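Local coordinates for putative cell filamentation protein (Bartonella quintana, PDB 4N67) that binds ADP in a Fic-family domain and is a putative VirB-translocated effector, probably modifying host proteins by adenylylation, at residues 78-81 with 82-85; 164-167 with 168-172; 191-194 with 195-199. The protein carries 2 engineered substitutions. One frame throughout, in Å; residues are numbered along the deposited sequence.

In the fold
The three contacts are local ones, and each takes its chemistry from its place in the fold. Contact 1 (78-81 with 82-85) is a partly buried loop that runs into strand 85-86, where a beta turn and a hydroxyl-carboxylate hydrogen bond join the segments. Contacts 2 and 3 each lie within one helix, and no helix or strand is common to any two contacts. Contact 2 (164-167 with 168-172) is the most buried: methionines, phenylalanine and leucine of helix 164-174 pack inward. Contact 3 (191-194 with 195-199) ends helix 185-198 near the surface and spends several side chains on ADP. Contacts 1 and 2 lie on opposite sides of the chain's centre, their own centres about 23 Å apart.

Contact 1: residues 78-81 with 82-85; sequences GVTR and DQPF
Thr-80 and Asp-82 form the tight part of this loop contact. Their side chains run alongside each other, pointing the same way, and the hydroxyl OG1 of Thr-80 donates to OD1 of Asp-82 over 2.6 Å, meeting its syn lone pair. Thr-80 is turned for this by a chi1 of 53°, which holds OG1 between its backbone N and carbonyl carbon. A type I beta turn from Thr-80 to Gln-83 contains the pair: Gln-83 N donates to Thr-80 O at 3.1 Å, from above the carbonyl plane, and a water bridges that oxygen to Gln-83 O. The other flank is looser and partly exposed. There Val-79 CG1 lies 4.1 Å from Gln-83 OE1, while Val-79 CG2 approaches CD1 of the Phe-85 ring obliquely at 4.2 Å. Arg-81 turns its guanidinium away to the carbonyls of Ala-108, Met-95 and His-153, the last being the first residue of the Fic signature motif. Thr-80 OG1 is also hydrogen-bonded to Arg-63 NH2, and Asp-82 OD2 to Gln-114 NE2; with both carboxylate oxygens accepting hydrogen bonds, Asp-82 is probably ionised.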
ATOM      1  N   GLY A  78     -10.641   3.241   0.207  1.00 10.70           N
ATOM      2  CA  GLY A  78     -10.734   2.534   1.483  1.00 10.98           C
ATOM      3  C   GLY A  78     -11.389   1.173   1.404  1.00 11.37           C
ATOM      4  O   GLY A  78     -11.439   0.488   2.411  1.00 12.83           O
ATOM      5  N   VAL A  79     -11.898   0.797   0.243  1.00 11.22           N
ATOM      6  CA  VAL A  79     -12.627  -0.476   0.086  1.00 11.50           C
ATOM      7  C   VAL A  79     -11.715  -1.464  -0.638  1.00 11.45           C
ATOM      8  O   VAL A  79     -11.147  -1.145  -1.695  1.00 11.97           O
ATOM      9  CB  VAL A  79     -13.939  -0.269  -0.703  1.00 12.10           C
ATOM     10  CG1 VAL A  79     -14.729  -1.577  -0.778  1.00 12.84           C
ATOM     11  CG2 VAL A  79     -14.771   0.830  -0.085  1.00 12.55           C
ATOM     12  N   THR A  80     -11.596  -2.666  -0.086  1.00 11.85           N
ATOM     13  CA  THR A  80     -10.733  -3.677  -0.696  1.00 12.04           C
ATOM     14  C   THR A  80     -11.454  -4.358  -1.862  1.00 12.61           C
ATOM     15  O   THR A  80     -12.680  -4.397  -1.917  1.00 13.47           O
ATOM     16  CB  THR A  80     -10.202  -4.685   0.346  1.00 12.50           C
ATOM     17  OG1 THR A  80     -11.292  -5.241   1.085  1.00 13.61           O
ATOM     18  CG2 THR A  80      -9.205  -4.022   1.279  1.00 12.49           C
ATOM     19  N   ARG A  81     -10.678  -4.902  -2.783  1.00 12.54           N
ATOM     20  CA  ARG A  81     -11.178  -5.345  -4.081  1.00 13.17           C
ATOM     21  C   ARG A  81     -11.876  -6.688  -4.068  1.00 15.02           C
ATOM     22  O   ARG A  81     -12.461  -7.074  -5.081  1.00 15.56           O
ATOM     23  CB  ARG A  81     -10.042  -5.335  -5.117  1.00 12.84           C
ATOM     24  CG  ARG A  81      -8.904  -6.309  -4.816  1.00 12.78           C
ATOM     25  CD  ARG A  81      -7.767  -6.258  -5.834  1.00 12.40           C
ATOM     26  NE  ARG A  81      -6.611  -6.963  -5.287  1.00 12.44           N
ATOM     27  CZ  ARG A  81      -6.462  -8.282  -5.249  1.00 12.44           C
ATOM     28  NH1 ARG A  81      -5.416  -8.784  -4.638  1.00 12.44           N
ATOM     29  NH2 ARG A  81      -7.309  -9.086  -5.895  1.00 12.98           N
ATOM     30  N   ASP A  82     -11.843  -7.353  -2.923  1.00 16.33           N
ATOM     31  CA  ASP A  82     -12.604  -8.571  -2.723  1.00 19.00           C
ATOM     32  C   ASP A  82     -14.068  -8.248  -2.467  1.00 21.25           C
ATOM     33  O   ASP A  82     -14.923  -9.117  -2.670  1.00 24.30           O
ATOM     34  CB  ASP A  82     -12.022  -9.398  -1.575  1.00 19.79           C
ATOM     35  CG  ASP A  82     -11.943  -8.643  -0.268  1.00 20.36           C
ATOM     36  OD1 ASP A  82     -11.597  -7.426  -0.237  1.00 19.09           O
ATOM     37  OD2 ASP A  82     -12.186  -9.254   0.763  1.00 23.01           O
ATOM     38  N   GLN A  83     -14.346  -7.027  -2.021  1.00 21.04           N
ATOM     39  CA  GLN A  83     -15.673  -6.622  -1.540  1.00 23.88           C
ATOM     40  C   GLN A  83     -16.442  -5.961  -2.664  1.00 22.89           C
ATOM     41  O   GLN A  83     -15.906  -5.096  -3.336  1.00 23.85           O
ATOM     42  CB  GLN A  83     -15.532  -5.656  -0.368  1.00 26.03           C
ATOM     43  CG  GLN A  83     -14.875  -6.313   0.840  1.00 30.08           C
ATOM     44  CD  GLN A  83     -14.833  -5.411   2.057  1.00 34.37           C
ATOM     45  OE1 GLN A  83     -15.486  -4.367   2.102  1.00 41.55           O
ATOM     46  NE2 GLN A  83     -14.069  -5.815   3.059  1.00 37.56           N
ATOM     47  N   PRO A  84     -17.704  -6.341  -2.862  1.00 22.46           N
ATOM     48  CA  PRO A  84     -18.492  -5.630  -3.875  1.00 21.58           C
ATOM     49  C   PRO A  84     -18.661  -4.178  -3.474  1.00 19.72           C
ATOM     50  O   PRO A  84     -18.861  -3.879  -2.280  1.00 20.77           O
ATOM     51  CB  PRO A  84     -19.835  -6.353  -3.850  1.00 23.41           C
ATOM     52  CG  PRO A  84     -19.542  -7.688  -3.260  1.00 25.16           C
ATOM     53  CD  PRO A  84     -18.487  -7.419  -2.241  1.00 23.94           C
ATOM     54  N   PHE A  85     -18.525  -3.278  -4.448  1.00 17.32           N
ATOM     55  CA  PHE A  85     -18.681  -1.840  -4.186  1.00 16.17           C
ATOM     56  C   PHE A  85     -19.680  -1.297  -5.181  1.00 15.97           C
ATOM     57  O   PHE A  85     -19.491  -1.448  -6.377  1.00 15.76           O
ATOM     58  CB  PHE A  85     -17.377  -1.052  -4.354  1.00 15.63           C
ATOM     59  CG  PHE A  85     -17.600   0.417  -4.212  1.00 15.31           C
ATOM     60  CD1 PHE A  85     -17.794   0.982  -2.946  1.00 15.55           C
ATOM     61  CD2 PHE A  85     -17.774   1.241  -5.325  1.00 15.74           C
ATOM     62  CE1 PHE A  85     -18.073   2.320  -2.780  1.00 15.98           C
ATOM     63  CE2 PHE A  85     -18.065   2.571  -5.145  1.00 15.76           C
ATOM     64  CZ  PHE A  85     -18.228   3.119  -3.883  1.00 15.89           C
TER
HETATM   65  O   HOH W   1     -14.496  -3.227  -4.244  1.00 31.33           O

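Contact 2: residues 164-167 with 168-172; sequences RMFM and EKLGQ
Glu-168, Lys-169, Leu-170 and Gly-171 each send their backbone N-H to the carbonyl four residues earlier, on Arg-164, Met-165, Phe-166 and Met-167 respectively. The 164-167 and 168-172 segments are thus successive turns of one regular alpha-helix. The bonds are even: Glu-168 N to Arg-164 O measures 2.9 Å, and Gly-171 N to Met-167 O 2.8 Å with an N-H...O angle of 168°.

On the inward side, Met-167 and Leu-170 lie side by side and point the same way. Met-167 is bent at both chi2 and chi3, which folds its methyl CE back to 4.0 Å from Leu-170 CD2. The same CD2 approaches CE1 of the Phe-166 ring obliquely, at 4.4 Å. This apolar ridge fits into the helical bundle of the Fic fold: Phe-166 packs on Leu-62 and Ile-65 of helix 59-70, whereas Met-167 meets Ala-142, Val-145 and Phe-146 of helix 135-152. The helix itself opens at Arg-164, the last arginine of the Fic signature motif, and the nearest atoms of its side chain lie about 5 Å from ADP and from the magnesium ion.

Another flank mixes apolar and charged groups. Met-165 has CG anti to its backbone N (chi1 -177°) and then bends, bringing SD to 4.1 Å from Glu-168 OE1 as the two chains slant across each other. Glu-168 extends beyond CG, with that carbon 3.4 Å from Arg-164 O, and its OE1 makes a salt bridge to Arg-49 NE. Met-165 also touches Ala-45 and Phe-48 of helix 30-48 and Arg-49 just beyond it. In one of two deposited conformers, and so tentatively, Lys-169 NZ donates to Gln-172 OE1 over 2.6 Å, in the carbonyl plane on a lone pair, and to the carbonyls of Arg-49 and Glu-51.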
ATOM      1  N   ARG A 164       3.352   2.168   1.313  1.00 11.39           N
ATOM      2  CA  ARG A 164       4.498   3.000   1.704  1.00 11.69           C
ATOM      3  C   ARG A 164       4.149   3.897   2.885  1.00 11.14           C
ATOM      4  O   ARG A 164       4.931   4.029   3.821  1.00 11.01           O
ATOM      5  CB  ARG A 164       5.051   3.825   0.526  1.00 12.72           C
ATOM      6  CG  ARG A 164       5.708   2.961  -0.509  1.00 14.02           C
ATOM      7  CD  ARG A 164       6.418   3.728  -1.597  1.00 15.47           C
ATOM      8  NE  ARG A 164       5.565   4.522  -2.466  1.00 16.55           N
ATOM      9  CZ  ARG A 164       4.962   4.089  -3.570  1.00 16.80           C
ATOM     10  NH1 ARG A 164       4.273   4.952  -4.305  1.00 19.42           N
ATOM     11  NH2 ARG A 164       5.044   2.828  -3.974  1.00 17.46           N
ATOM     12  N   MET A 165       2.954   4.490   2.901  1.00 10.15           N
ATOM     13  CA  MET A 165       2.567   5.323   4.031  1.00 10.38           C
ATOM     14  C   MET A 165       2.399   4.482   5.302  1.00  9.75           C
ATOM     15  O   MET A 165       2.787   4.879   6.389  1.00 10.32           O
ATOM     16  CB  MET A 165       1.280   6.103   3.744  1.00 10.67           C
ATOM     17  CG  MET A 165       0.867   7.033   4.848  1.00 11.28           C
ATOM     18  SD  MET A 165       2.115   8.261   5.290  1.00 12.57           S
ATOM     19  CE  MET A 165       2.150   9.263   3.827  1.00 13.08           C
ATOM     20  N   PHE A 166       1.817   3.302   5.170  1.00  9.84           N
ATOM     21  CA  PHE A 166       1.705   2.417   6.312  1.00  9.89           C
ATOM     22  C   PHE A 166       3.089   2.178   6.925  1.00 10.42           C
ATOM     23  O   PHE A 166       3.266   2.230   8.143  1.00 10.57           O
ATOM     24  CB  PHE A 166       1.020   1.105   5.856  1.00 10.22           C
ATOM     25  CG  PHE A 166       0.780   0.082   6.942  1.00 10.57           C
ATOM     26  CD1 PHE A 166       1.754  -0.832   7.298  1.00 11.06           C
ATOM     27  CD2 PHE A 166      -0.486  -0.024   7.502  1.00 10.88           C
ATOM     28  CE1 PHE A 166       1.502  -1.785   8.256  1.00 11.71           C
ATOM     29  CE2 PHE A 166      -0.754  -1.000   8.452  1.00 11.08           C
ATOM     30  CZ  PHE A 166       0.249  -1.866   8.813  1.00 11.55           C
ATOM     31  N   MET A 167       4.067   1.916   6.063  1.00 10.81           N
ATOM     32  CA  MET A 167       5.431   1.708   6.567  1.00 11.59           C
ATOM     33  C   MET A 167       6.025   2.935   7.199  1.00 11.80           C
ATOM     34  O   MET A 167       6.690   2.839   8.237  1.00 11.77           O
ATOM     35  CB  MET A 167       6.373   1.251   5.457  1.00 12.36           C
ATOM     36  CG  MET A 167       5.972  -0.031   4.796  1.00 13.03           C
ATOM     37  SD  MET A 167       5.657  -1.412   5.891  1.00 13.75           S
ATOM     38  CE  MET A 167       7.227  -1.585   6.741  1.00 14.14           C
ATOM     39  N   GLU A 168       5.780   4.104   6.615  1.00 11.71           N
ATOM     40  CA  GLU A 168       6.298   5.321   7.225  1.00 12.79           C
ATOM     41  C   GLU A 168       5.798   5.477   8.652  1.00 12.45           C
ATOM     42  O   GLU A 168       6.556   5.797   9.567  1.00 12.41           O
ATOM     43  CB  GLU A 168       5.890   6.559   6.432  1.00 13.69           C
ATOM     44  CG  GLU A 168       6.527   6.736   5.055  1.00 15.18           C
ATOM     45  CD  GLU A 168       6.206   8.104   4.430  1.00 16.73           C
ATOM     46  OE1 GLU A 168       6.086   9.084   5.185  1.00 18.67           O
ATOM     47  OE2 GLU A 168       6.085   8.142   3.196  1.00 20.02           O
ATOM     48  N   LYS A 169       4.510   5.216   8.863  0.60 12.40           N
ATOM     49  CA  LYS A 169       3.935   5.405  10.174  0.60 13.04           C
ATOM     50  C   LYS A 169       4.320   4.292  11.148  0.60 12.64           C
ATOM     51  O   LYS A 169       4.570   4.549  12.325  0.60 12.81           O
ATOM     52  CB  LYS A 169       2.416   5.571  10.075  0.60 13.61           C
ATOM     53  CG  LYS A 169       2.019   6.915   9.469  0.60 14.81           C
ATOM     54  CD  LYS A 169       2.179   8.058  10.477  0.60 16.12           C
ATOM     55  CE  LYS A 169       2.339   9.412   9.801  0.60 17.38           C
ATOM     56  NZ  LYS A 169       2.926  10.425  10.706  0.60 18.27           N
ATOM     57  N   LEU A 170       4.405   3.063  10.655  1.00 12.29           N
ATOM     58  CA  LEU A 170       4.898   1.950  11.470  1.00 12.72           C
ATOM     59  C   LEU A 170       6.326   2.245  11.944  1.00 13.27           C
ATOM     60  O   LEU A 170       6.666   2.082  13.120  1.00 13.47           O
ATOM     61  CB  LEU A 170       4.867   0.663  10.657  1.00 12.62           C
ATOM     62  CG  LEU A 170       5.285  -0.620  11.368  1.00 13.24           C
ATOM     63  CD1 LEU A 170       4.333  -0.989  12.494  1.00 13.75           C
ATOM     64  CD2 LEU A 170       5.409  -1.754  10.350  1.00 13.41           C
ATOM     65  N   GLY A 171       7.170   2.691  11.020  1.00 13.44           N
ATOM     66  CA  GLY A 171       8.525   3.095  11.360  1.00 14.74           C
ATOM     67  C   GLY A 171       8.557   4.171  12.434  1.00 15.51           C
ATOM     68  O   GLY A 171       9.255   4.055  13.440  1.00 15.98           O
ATOM     69  N   GLN A 172       7.753   5.207  12.219  1.00 16.01           N
ATOM     70  CA  GLN A 172       7.706   6.343  13.114  1.00 17.67           C
ATOM     71  C   GLN A 172       7.365   5.915  14.529  1.00 18.18           C
ATOM     72  O   GLN A 172       8.010   6.346  15.498  1.00 19.53           O
ATOM     73  CB  GLN A 172       6.713   7.380  12.616  1.00 18.76           C
ATOM     74  CG  GLN A 172       6.624   8.639  13.477  1.00 21.46           C
ATOM     75  CD  GLN A 172       5.544   9.587  12.989  1.00 23.29           C
ATOM     76  OE1 GLN A 172       4.910   9.364  11.949  1.00 26.80           O
ATOM     77  NE2 GLN A 172       5.305  10.645  13.751  1.00 26.48           N
TER

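Contact 3: residues 191-194 with 195-199; sequences ASIE and AMQHN. With ADP (adenosine-5'-diphosphate), chain B.
Glu-194 meets His-198 at the edge of the imidazole: OE2 comes in near the ring plane, 3.2 Å from carbon CD2, with the carboxylate and ring planes turned 39° apart. The bend of Glu-194 at chi2 (-59°) curls its carboxylate back toward the next turn, where OE1 is hydrogen-bonded to Asn-200 ND2. Over one face of the same ring, above its centre, sits CB of Gln-197 at 3.9 Å. Ile-193 runs alongside His-198, and its CG2 reaches NE2 obliquely at 4.0 Å.

The two branches of Ile-193 serve different partners. While CG2 faces the histidine and the CG of Gln-197, CG1 turns to the adenine of ADP, 3.5 Å from N6. Gln-197 crosses Ile-193 at a slant and, bent at chi2, brings its amide to the base: NE2 donates to ADP N1 over 3.3 Å, almost straight at 173°. The same nitrogen is hydrogen-bonded to Val-105 O, which fixes the amide's rotation and presents an N-H to the purine. Met-196 lies with SD 3.6 Å from ADP C2. One turn earlier, Ser-192 OG accepts from the ribose hydroxyl O2' at 2.7 Å and is also hydrogen-bonded to Asp-150 OD2. One side of the helix thus touches both sugar and base of the nucleotide.

Along the backbone, alpha-helical bonds hold as far as Gln-197 N to Ile-193 O; those of His-198 N are weak, and Asn-199, with positive phi, leaves the helix. Around these last two turns of helix 185-198, helix 202-211 packs on Ala-191, Ser-192 and Glu-194, helix 135-152 on Ala-195 and Met-196, and the loop carrying Pro-100, Tyr-103 and Phe-107 on Ile-193, Met-196 and Gln-197.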
ATOM      1  N   ALA A 191      12.668  -4.517  -6.368  1.00 21.54           N
ATOM      2  CA  ALA A 191      12.687  -5.248  -5.122  1.00 20.80           C
ATOM      3  C   ALA A 191      11.389  -6.044  -4.918  1.00 19.36           C
ATOM      4  O   ALA A 191      11.429  -7.161  -4.401  1.00 19.79           O
ATOM      5  CB  ALA A 191      12.900  -4.291  -3.941  1.00 20.52           C
ATOM      6  N   SER A 192      10.270  -5.444  -5.294  1.00 19.05           N
ATOM      7  CA  SER A 192       8.940  -6.085  -5.202  1.00 18.62           C
ATOM      8  C   SER A 192       8.828  -7.332  -6.097  1.00 19.31           C
ATOM      9  O   SER A 192       8.394  -8.394  -5.664  1.00 18.65           O
ATOM     10  CB  SER A 192       7.858  -5.087  -5.577  1.00 17.84           C
ATOM     11  OG  SER A 192       7.661  -4.092  -4.558  1.00 18.56           O
ATOM     12  N   ILE A 193       9.305  -7.196  -7.324  1.00 20.45           N
ATOM     13  CA  ILE A 193       9.349  -8.309  -8.262  1.00 22.04           C
ATOM     14  C   ILE A 193      10.232  -9.441  -7.756  1.00 22.60           C
ATOM     15  O   ILE A 193       9.836 -10.611  -7.763  1.00 23.34           O
ATOM     16  CB  ILE A 193       9.856  -7.819  -9.626  1.00 23.36           C
ATOM     17  CG1 ILE A 193       8.831  -6.894 -10.273  1.00 23.42           C
ATOM     18  CG2 ILE A 193      10.165  -9.008 -10.539  1.00 24.57           C
ATOM     19  CD1 ILE A 193       9.381  -6.063 -11.410  1.00 24.22           C
ATOM     20  N   GLU A 194      11.458  -9.119  -7.327  1.00 22.63           N
ATOM     21  CA  GLU A 194      12.339 -10.145  -6.807  1.00 24.39           C
ATOM     22  C   GLU A 194      11.693 -10.937  -5.687  1.00 23.69           C
ATOM     23  O   GLU A 194      11.780 -12.170  -5.656  1.00 24.06           O
ATOM     24  CB  GLU A 194      13.659  -9.529  -6.325  1.00 26.03           C
ATOM     25  CG  GLU A 194      14.657  -9.231  -7.443  1.00 28.11           C
ATOM     26  CD  GLU A 194      15.016 -10.477  -8.224  1.00 30.08           C
ATOM     27  OE1 GLU A 194      15.402 -11.492  -7.605  1.00 31.51           O
ATOM     28  OE2 GLU A 194      14.846 -10.446  -9.453  1.00 32.93           O
ATOM     29  N   ALA A 195      11.037 -10.238  -4.746  1.00 22.25           N
ATOM     30  CA  ALA A 195      10.444 -10.931  -3.619  1.00 22.22           C
ATOM     31  C   ALA A 195       9.274 -11.816  -4.042  1.00 22.19           C
ATOM     32  O   ALA A 195       9.205 -12.974  -3.668  1.00 23.51           O
ATOM     33  CB  ALA A 195      10.007  -9.942  -2.534  1.00 21.20           C
ATOM     34  N   MET A 196       8.367 -11.278  -4.830  1.00 21.77           N
ATOM     35  CA  MET A 196       7.126 -12.002  -5.107  1.00 21.92           C
ATOM     36  C   MET A 196       7.197 -12.975  -6.294  1.00 23.05           C
ATOM     37  O   MET A 196       6.567 -14.040  -6.272  1.00 23.38           O
ATOM     38  CB  MET A 196       5.987 -11.038  -5.346  1.00 20.86           C
ATOM     39  CG  MET A 196       4.638 -11.726  -5.219  1.00 21.24           C
ATOM     40  SD  MET A 196       3.223 -10.637  -5.266  1.00 20.55           S
ATOM     41  CE  MET A 196       2.493 -11.060  -6.847  1.00 20.74           C
ATOM     42  N   GLN A 197       7.941 -12.593  -7.317  1.00 23.26           N
ATOM     43  CA  GLN A 197       8.030 -13.391  -8.553  1.00 24.81           C
ATOM     44  C   GLN A 197       9.169 -14.390  -8.475  1.00 27.35           C
ATOM     45  O   GLN A 197       9.077 -15.485  -9.055  1.00 29.48           O
ATOM     46  CB  GLN A 197       8.228 -12.468  -9.752  1.00 23.98           C
ATOM     47  CG  GLN A 197       7.113 -11.486  -9.990  1.00 22.94           C
ATOM     48  CD  GLN A 197       5.765 -12.166 -10.201  1.00 23.46           C
ATOM     49  OE1 GLN A 197       5.682 -13.246 -10.779  1.00 24.11           O
ATOM     50  NE2 GLN A 197       4.700 -11.513  -9.745  1.00 22.78           N
ATOM     51  N   HIS A 198      10.239 -14.034  -7.755  1.00 28.38           N
ATOM     52  CA  HIS A 198      11.479 -14.839  -7.763  1.00 30.94           C
ATOM     53  C   HIS A 198      11.929 -15.359  -6.409  1.00 32.67           C
ATOM     54  O   HIS A 198      13.010 -15.959  -6.302  1.00 33.82           O
ATOM     55  CB  HIS A 198      12.604 -14.050  -8.431  1.00 31.23           C
ATOM     56  CG  HIS A 198      12.244 -13.539  -9.784  1.00 31.18           C
ATOM     57  ND1 HIS A 198      11.605 -14.315 -10.728  1.00 32.65           N
ATOM     58  CD2 HIS A 198      12.428 -12.329 -10.360  1.00 31.41           C
ATOM     59  CE1 HIS A 198      11.415 -13.607 -11.828  1.00 32.11           C
ATOM     60  NE2 HIS A 198      11.910 -12.398 -11.632  1.00 32.18           N
ATOM     61  N   ASN A 199      11.090 -15.177  -5.390  1.00 33.31           N
ATOM     62  CA  ASN A 199      11.338 -15.726  -4.056  1.00 35.36           C
ATOM     63  C   ASN A 199      12.697 -15.274  -3.542  1.00 34.04           C
ATOM     64  O   ASN A 199      13.462 -16.067  -2.983  1.00 35.19           O
ATOM     65  CB  ASN A 199      11.263 -17.257  -4.095  1.00 39.06           C
ATOM     66  CG  ASN A 199      11.181 -17.873  -2.709  1.00 41.63           C
ATOM     67  OD1 ASN A 199      10.509 -17.345  -1.820  1.00 44.95           O
ATOM     68  ND2 ASN A 199      11.872 -18.993  -2.517  1.00 45.23           N
TER
HETATM   69  PB  ADP B 301      -1.314  -0.088  -8.055  1.00 25.53           P
HETATM   70  O1B ADP B 301      -1.831  -0.912  -9.245  1.00 28.42           O
HETATM   71  O2B ADP B 301      -1.779  -0.689  -6.773  1.00 22.47           O
HETATM   72  O3B ADP B 301      -1.631   1.407  -8.142  1.00 25.37           O
HETATM   73  PA  ADP B 301       1.585   0.098  -7.600  1.00 28.49           P
HETATM   74  O1A ADP B 301       2.582   0.723  -8.589  1.00 32.23           O
HETATM   75  O2A ADP B 301       1.136   0.976  -6.455  1.00 27.74           O
HETATM   76  O3A ADP B 301       0.232  -0.359  -8.407  1.00 29.46           O
HETATM   77  O5' ADP B 301       2.210  -1.278  -7.113  1.00 27.55           O
HETATM   78  C5' ADP B 301       1.761  -1.931  -5.920  1.00 25.96           C
HETATM   79  C4' ADP B 301       2.942  -2.694  -5.330  1.00 26.56           C
HETATM   80  O4' ADP B 301       3.229  -3.843  -6.153  1.00 27.49           O
HETATM   81  C3' ADP B 301       4.214  -1.856  -5.239  1.00 25.72           C
HETATM   82  O3' ADP B 301       4.855  -2.048  -3.962  1.00 24.64           O
HETATM   83  C2' ADP B 301       5.070  -2.399  -6.367  1.00 26.11           C
HETATM   84  O2' ADP B 301       6.483  -2.263  -6.163  1.00 27.07           O
HETATM   85  C1' ADP B 301       4.649  -3.839  -6.405  1.00 27.55           C
HETATM   86  N9  ADP B 301       4.899  -4.532  -7.686  1.00 27.94           N
HETATM   87  C8  ADP B 301       5.071  -4.011  -8.917  1.00 29.57           C
HETATM   88  N7  ADP B 301       5.240  -5.034  -9.789  1.00 30.36           N
HETATM   89  C5  ADP B 301       5.176  -6.197  -9.130  1.00 30.15           C
HETATM   90  C6  ADP B 301       5.281  -7.628  -9.445  1.00 31.72           C
HETATM   91  N6  ADP B 301       5.487  -7.981 -10.750  1.00 33.77           N
HETATM   92  N1  ADP B 301       5.148  -8.543  -8.471  1.00 30.62           N
HETATM   93  C2  ADP B 301       4.928  -8.143  -7.187  1.00 30.37           C
HETATM   94  N3  ADP B 301       4.834  -6.840  -6.837  1.00 27.32           N
HETATM   95  C4  ADP B 301       4.939  -5.855  -7.728  1.00 27.43           C